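Local coordinates for PbSGBP-B lipoprotein (Prevotella bryantii B14, PDB 6D2Y) that probably binds polysaccharide at the cell surface as a glycan-binding lipoprotein of a polysaccharide utilization locus, and carries a magnesium ion, at residues Val100-Met112 against Thr121-Pro133. Sequence-based numbering, arbitrary orientation.
Sequences VPNEIPSVVTDKM and TIPYDFQVTISAP
M112 and Y124 form an antiparallel hydrogen-bonded pair. M112 N gives a nearly straight bond to Y124 O (2.7 Å, 176°), and Y124 N returns one to M112 O (3.0 Å). K111 and D125 are the adjacent non-hydrogen-bonded pair. Their side chains run alongside each other, and K111 bends at its last torsion (chi4 -56°). K111 NZ thus forms a salt bridge to D125 OD1 (2.7 Å), reaching it from above the carboxylate plane. Next along, F126 N donates to D110 O (3.1 Å), standing well above the carbonyl plane. F126 O accepts a hydrogen bond from a water whose oxygen lies 2.7 Å away; the same water donates weakly to K111 O. A second water links the loop residue D110 to the strand: it donates to D110 OD1 and accepts from V128 N (2.8 Å). D110 OD2 is held by a salt bridge to K206. Apolar contacts add to this: M112 CE meets Y124 CD1 obliquely at 3.7 Å, and V100 CG1 packs on V128 CG2. I130 CD1 touches I104 CG1 and P105 CD. The paired part is a beta hairpin of strands 111-116 and 121-129, broken at F126 and bridged there by water, within a mixed sheet consistent with a beta-sandwich domain.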
loop_
_atom_site.group_PDB
_atom_site.type_symbol
_atom_site.label_atom_id
_atom_site.label_comp_id
_atom_site.label_asym_id
_atom_site.label_seq_id
_atom_site.Cartn_x
_atom_site.Cartn_y
_atom_site.Cartn_z
ATOM N N VAL A 100 -5.229 -29.808 11.566
ATOM C CA VAL A 100 -4.523 -29.609 10.296
ATOM C C VAL A 100 -3.199 -28.903 10.569
ATOM O O VAL A 100 -3.171 -27.928 11.340
ATOM C CB VAL A 100 -5.389 -28.802 9.328
ATOM C CG1 VAL A 100 -4.760 -28.761 7.944
ATOM C CG2 VAL A 100 -6.793 -29.389 9.255
ATOM N N PRO A 101 -2.088 -29.357 9.987
ATOM C CA PRO A 101 -0.806 -28.681 10.213
ATOM C C PRO A 101 -0.855 -27.222 9.784
ATOM O O PRO A 101 -1.682 -26.808 8.969
ATOM C CB PRO A 101 0.175 -29.484 9.349
ATOM C CG PRO A 101 -0.448 -30.830 9.232
ATOM C CD PRO A 101 -1.930 -30.588 9.192
ATOM N N ASN A 102 0.061 -26.434 10.353
ATOM C CA ASN A 102 0.057 -24.994 10.120
ATOM C C ASN A 102 0.761 -24.609 8.827
ATOM O O ASN A 102 0.459 -23.555 8.254
ATOM C CB ASN A 102 0.713 -24.269 11.299
ATOM C CG ASN A 102 0.284 -22.811 11.408
ATOM O OD1 ASN A 102 0.594 -22.125 12.384
ATOM N ND2 ASN A 102 -0.450 -22.337 10.407
ATOM N N GLU A 103 1.687 -25.434 8.348
ATOM C CA GLU A 103 2.524 -25.045 7.221
ATOM C C GLU A 103 1.763 -25.132 5.903
ATOM O O GLU A 103 0.923 -26.016 5.707
ATOM C CB GLU A 103 3.774 -25.920 7.163
ATOM C CG GLU A 103 4.757 -25.648 8.286
ATOM C CD GLU A 103 5.123 -24.180 8.389
ATOM O OE1 GLU A 103 5.385 -23.554 7.339
ATOM O OE2 GLU A 103 5.144 -23.652 9.520
ATOM N N ILE A 104 2.065 -24.204 5.006
ATOM C CA ILE A 104 1.474 -24.213 3.664
ATOM C C ILE A 104 2.038 -25.395 2.879
ATOM O O ILE A 104 3.265 -25.596 2.867
ATOM C CB ILE A 104 1.764 -22.891 2.949
ATOM C CG1 ILE A 104 0.774 -21.811 3.391
ATOM C CG2 ILE A 104 1.717 -23.070 1.435
ATOM C CD1 ILE A 104 1.383 -20.432 3.479
ATOM N N PRO A 105 1.206 -26.199 2.223
ATOM C CA PRO A 105 1.734 -27.332 1.452
ATOM C C PRO A 105 2.452 -26.867 0.193
ATOM O O PRO A 105 1.988 -25.968 -0.512
ATOM C CB PRO A 105 0.478 -28.143 1.113
ATOM C CG PRO A 105 -0.633 -27.128 1.128
ATOM C CD PRO A 105 -0.266 -26.143 2.200
ATOM N N SER A 106 3.596 -27.499 -0.089
ATOM C CA SER A 106 4.366 -27.151 -1.281
ATOM C C SER A 106 3.803 -27.822 -2.529
ATOM O O SER A 106 3.775 -27.215 -3.603
ATOM C CB SER A 106 5.837 -27.527 -1.096
ATOM O OG SER A 106 6.486 -26.605 -0.237
ATOM N N VAL A 107 3.366 -29.075 -2.416
ATOM C CA VAL A 107 2.650 -29.778 -3.478
ATOM C C VAL A 107 1.265 -30.112 -2.933
ATOM O O VAL A 107 1.132 -30.838 -1.940
ATOM C CB VAL A 107 3.407 -31.028 -3.951
ATOM C CG1 VAL A 107 3.867 -31.862 -2.772
ATOM C CG2 VAL A 107 2.522 -31.857 -4.891
ATOM N N VAL A 108 0.230 -29.537 -3.541
ATOM C CA VAL A 108 -1.142 -29.681 -3.070
ATOM C C VAL A 108 -1.852 -30.716 -3.928
ATOM O O VAL A 108 -1.818 -30.650 -5.164
ATOM C CB VAL A 108 -1.877 -28.326 -3.086
ATOM C CG1 VAL A 108 -1.764 -27.648 -4.443
ATOM C CG2 VAL A 108 -3.345 -28.499 -2.705
ATOM N N THR A 109 -2.479 -31.690 -3.275
ATOM C CA THR A 109 -3.250 -32.705 -3.971
ATOM C C THR A 109 -4.689 -32.780 -3.490
ATOM O O THR A 109 -5.463 -33.580 -4.030
ATOM C CB THR A 109 -2.590 -34.086 -3.828
ATOM O OG1 THR A 109 -2.280 -34.340 -2.451
ATOM C CG2 THR A 109 -1.313 -34.148 -4.654
ATOM N N ASP A 110 -5.072 -31.967 -2.504
ATOM C CA ASP A 110 -6.425 -31.967 -1.946
ATOM C C ASP A 110 -6.822 -33.366 -1.484
ATOM O O ASP A 110 -7.896 -33.882 -1.803
ATOM C CB ASP A 110 -7.436 -31.407 -2.949
ATOM C CG ASP A 110 -7.308 -29.905 -3.128
ATOM O OD1 ASP A 110 -6.673 -29.246 -2.275
ATOM O OD2 ASP A 110 -7.852 -29.381 -4.122
ATOM N N LYS A 111 -5.924 -33.989 -0.728
ATOM C CA LYS A 111 -6.168 -35.295 -0.144
ATOM C C LYS A 111 -5.510 -35.358 1.225
ATOM O O LYS A 111 -4.466 -34.739 1.454
ATOM C CB LYS A 111 -5.634 -36.430 -1.039
ATOM C CG LYS A 111 -6.360 -36.558 -2.373
ATOM C CD LYS A 111 -5.702 -37.559 -3.304
ATOM C CE LYS A 111 -6.267 -37.438 -4.714
ATOM N NZ LYS A 111 -7.745 -37.605 -4.737
HETATM N N MSE A 112 -6.141 -36.091 2.134
HETATM C CA MSE A 112 -5.537 -36.419 3.423
HETATM C C MSE A 112 -5.149 -37.893 3.384
HETATM O O MSE A 112 -6.008 -38.758 3.220
HETATM C CB MSE A 112 -6.508 -36.140 4.575
HETATM C CG MSE A 112 -6.381 -37.073 5.781
HETATM SE SE MSE A 112 -7.518 -36.526 7.282
HETATM C CE MSE A 112 -9.116 -37.475 6.798
ATOM N N THR A 121 -0.928 -46.610 2.035
ATOM C CA THR A 121 -1.470 -45.261 1.893
ATOM C C THR A 121 -2.928 -45.342 1.460
ATOM O O THR A 121 -3.245 -45.972 0.446
ATOM C CB THR A 121 -0.661 -44.443 0.884
ATOM O OG1 THR A 121 0.689 -44.307 1.345
ATOM C CG2 THR A 121 -1.268 -43.059 0.714
ATOM N N ILE A 122 -3.806 -44.697 2.224
ATOM C CA ILE A 122 -5.235 -44.662 1.920
ATOM C C ILE A 122 -5.666 -43.204 1.805
ATOM O O ILE A 122 -5.755 -42.502 2.822
ATOM C CB ILE A 122 -6.049 -45.411 2.985
ATOM C CG1 ILE A 122 -5.817 -46.918 2.868
ATOM C CG2 ILE A 122 -7.522 -45.109 2.838
ATOM C CD1 ILE A 122 -5.027 -47.500 4.012
ATOM N N PRO A 123 -5.930 -42.705 0.597
ATOM C CA PRO A 123 -6.222 -41.275 0.436
ATOM C C PRO A 123 -7.700 -40.937 0.575
ATOM O O PRO A 123 -8.562 -41.604 -0.005
ATOM C CB PRO A 123 -5.717 -40.985 -0.980
ATOM C CG PRO A 123 -5.966 -42.265 -1.710
ATOM C CD PRO A 123 -5.807 -43.390 -0.702
ATOM N N TYR A 124 -7.995 -39.895 1.344
ATOM C CA TYR A 124 -9.346 -39.366 1.491
ATOM C C TYR A 124 -9.345 -37.936 0.971
ATOM O O TYR A 124 -8.607 -37.090 1.488
ATOM C CB TYR A 124 -9.800 -39.423 2.952
ATOM C CG TYR A 124 -11.136 -38.769 3.226
ATOM C CD1 TYR A 124 -11.208 -37.486 3.746
ATOM C CD2 TYR A 124 -12.326 -39.445 2.978
ATOM C CE1 TYR A 124 -12.426 -36.885 4.001
ATOM C CE2 TYR A 124 -13.548 -38.855 3.234
ATOM C CZ TYR A 124 -13.592 -37.574 3.745
ATOM O OH TYR A 124 -14.804 -36.976 4.000
ATOM N N ASP A 125 -10.149 -37.675 -0.060
ATOM C CA ASP A 125 -10.192 -36.349 -0.666
ATOM C C ASP A 125 -10.637 -35.311 0.355
ATOM O O ASP A 125 -11.722 -35.421 0.934
ATOM C CB ASP A 125 -11.133 -36.350 -1.868
ATOM C CG ASP A 125 -10.620 -37.197 -3.012
ATOM O OD1 ASP A 125 -9.647 -37.953 -2.806
ATOM O OD2 ASP A 125 -11.192 -37.107 -4.118
ATOM N N PHE A 126 -9.796 -34.302 0.574
ATOM C CA PHE A 126 -10.057 -33.276 1.576
ATOM C C PHE A 126 -9.161 -32.083 1.284
ATOM O O PHE A 126 -7.956 -32.252 1.075
ATOM C CB PHE A 126 -9.802 -33.815 2.990
ATOM C CG PHE A 126 -10.221 -32.877 4.085
ATOM C CD1 PHE A 126 -9.287 -32.081 4.729
ATOM C CD2 PHE A 126 -11.547 -32.797 4.479
ATOM C CE1 PHE A 126 -9.666 -31.221 5.740
ATOM C CE2 PHE A 126 -11.934 -31.936 5.491
ATOM C CZ PHE A 126 -10.993 -31.147 6.121
ATOM N N GLN A 127 -9.745 -30.888 1.268
ATOM C CA GLN A 127 -9.024 -29.677 0.905
ATOM C C GLN A 127 -8.574 -28.928 2.151
ATOM O O GLN A 127 -9.307 -28.844 3.140
ATOM C CB GLN A 127 -9.893 -28.762 0.040
ATOM C CG GLN A 127 -10.613 -29.473 -1.091
ATOM C CD GLN A 127 -11.646 -28.591 -1.761
ATOM O OE1 GLN A 127 -11.324 -27.808 -2.653
ATOM N NE2 GLN A 127 -12.898 -28.714 -1.332
ATOM N N VAL A 128 -7.362 -28.386 2.097
ATOM C CA VAL A 128 -6.833 -27.535 3.154
ATOM C C VAL A 128 -7.017 -26.093 2.699
ATOM O O VAL A 128 -6.393 -25.654 1.726
ATOM C CB VAL A 128 -5.362 -27.847 3.458
ATOM C CG1 VAL A 128 -4.776 -26.787 4.378
ATOM C CG2 VAL A 128 -5.235 -29.231 4.080
ATOM N N THR A 129 -7.882 -25.361 3.394
ATOM C CA THR A 129 -8.209 -23.997 2.999
ATOM C C THR A 129 -7.051 -23.063 3.328
ATOM O O THR A 129 -6.597 -23.002 4.476
ATOM C CB THR A 129 -9.488 -23.540 3.698
ATOM O OG1 THR A 129 -10.623 -24.090 3.018
ATOM C CG2 THR A 129 -9.589 -22.021 3.698
ATOM N N ILE A 130 -6.571 -22.343 2.318
ATOM C CA ILE A 130 -5.494 -21.375 2.469
ATOM C C ILE A 130 -6.034 -20.000 2.100
ATOM O O ILE A 130 -6.913 -19.869 1.241
ATOM C CB ILE A 130 -4.270 -21.745 1.602
ATOM C CG1 ILE A 130 -3.816 -23.174 1.903
ATOM C CG2 ILE A 130 -3.122 -20.771 1.830
ATOM C CD1 ILE A 130 -3.078 -23.320 3.216
ATOM N N SER A 131 -5.510 -18.974 2.767
ATOM C CA SER A 131 -5.951 -17.610 2.515
ATOM C C SER A 131 -5.733 -17.225 1.056
ATOM O O SER A 131 -4.754 -17.634 0.426
ATOM C CB SER A 131 -5.206 -16.640 3.432
ATOM O OG SER A 131 -5.639 -15.308 3.224
ATOM N N ALA A 132 -6.667 -16.442 0.521
ATOM C CA ALA A 132 -6.540 -15.898 -0.818
ATOM C C ALA A 132 -5.369 -14.918 -0.875
ATOM O O ALA A 132 -4.900 -14.441 0.161
ATOM C CB ALA A 132 -7.838 -15.206 -1.227
ATOM N N PRO A 133 -4.867 -14.610 -2.073
ATOM C CA PRO A 133 -3.743 -13.671 -2.167
ATOM C C PRO A 133 -4.127 -12.294 -1.651
ATOM O O PRO A 133 -5.256 -11.834 -1.826
ATOM C CB PRO A 133 -3.428 -13.638 -3.666
ATOM C CG PRO A 133 -3.996 -14.897 -4.208
ATOM C CD PRO A 133 -5.218 -15.171 -3.390
HETATM O O HOH W 1 -5.453 -28.828 0.059
HETATM O O HOH W 2 -5.849 -32.314 2.821
#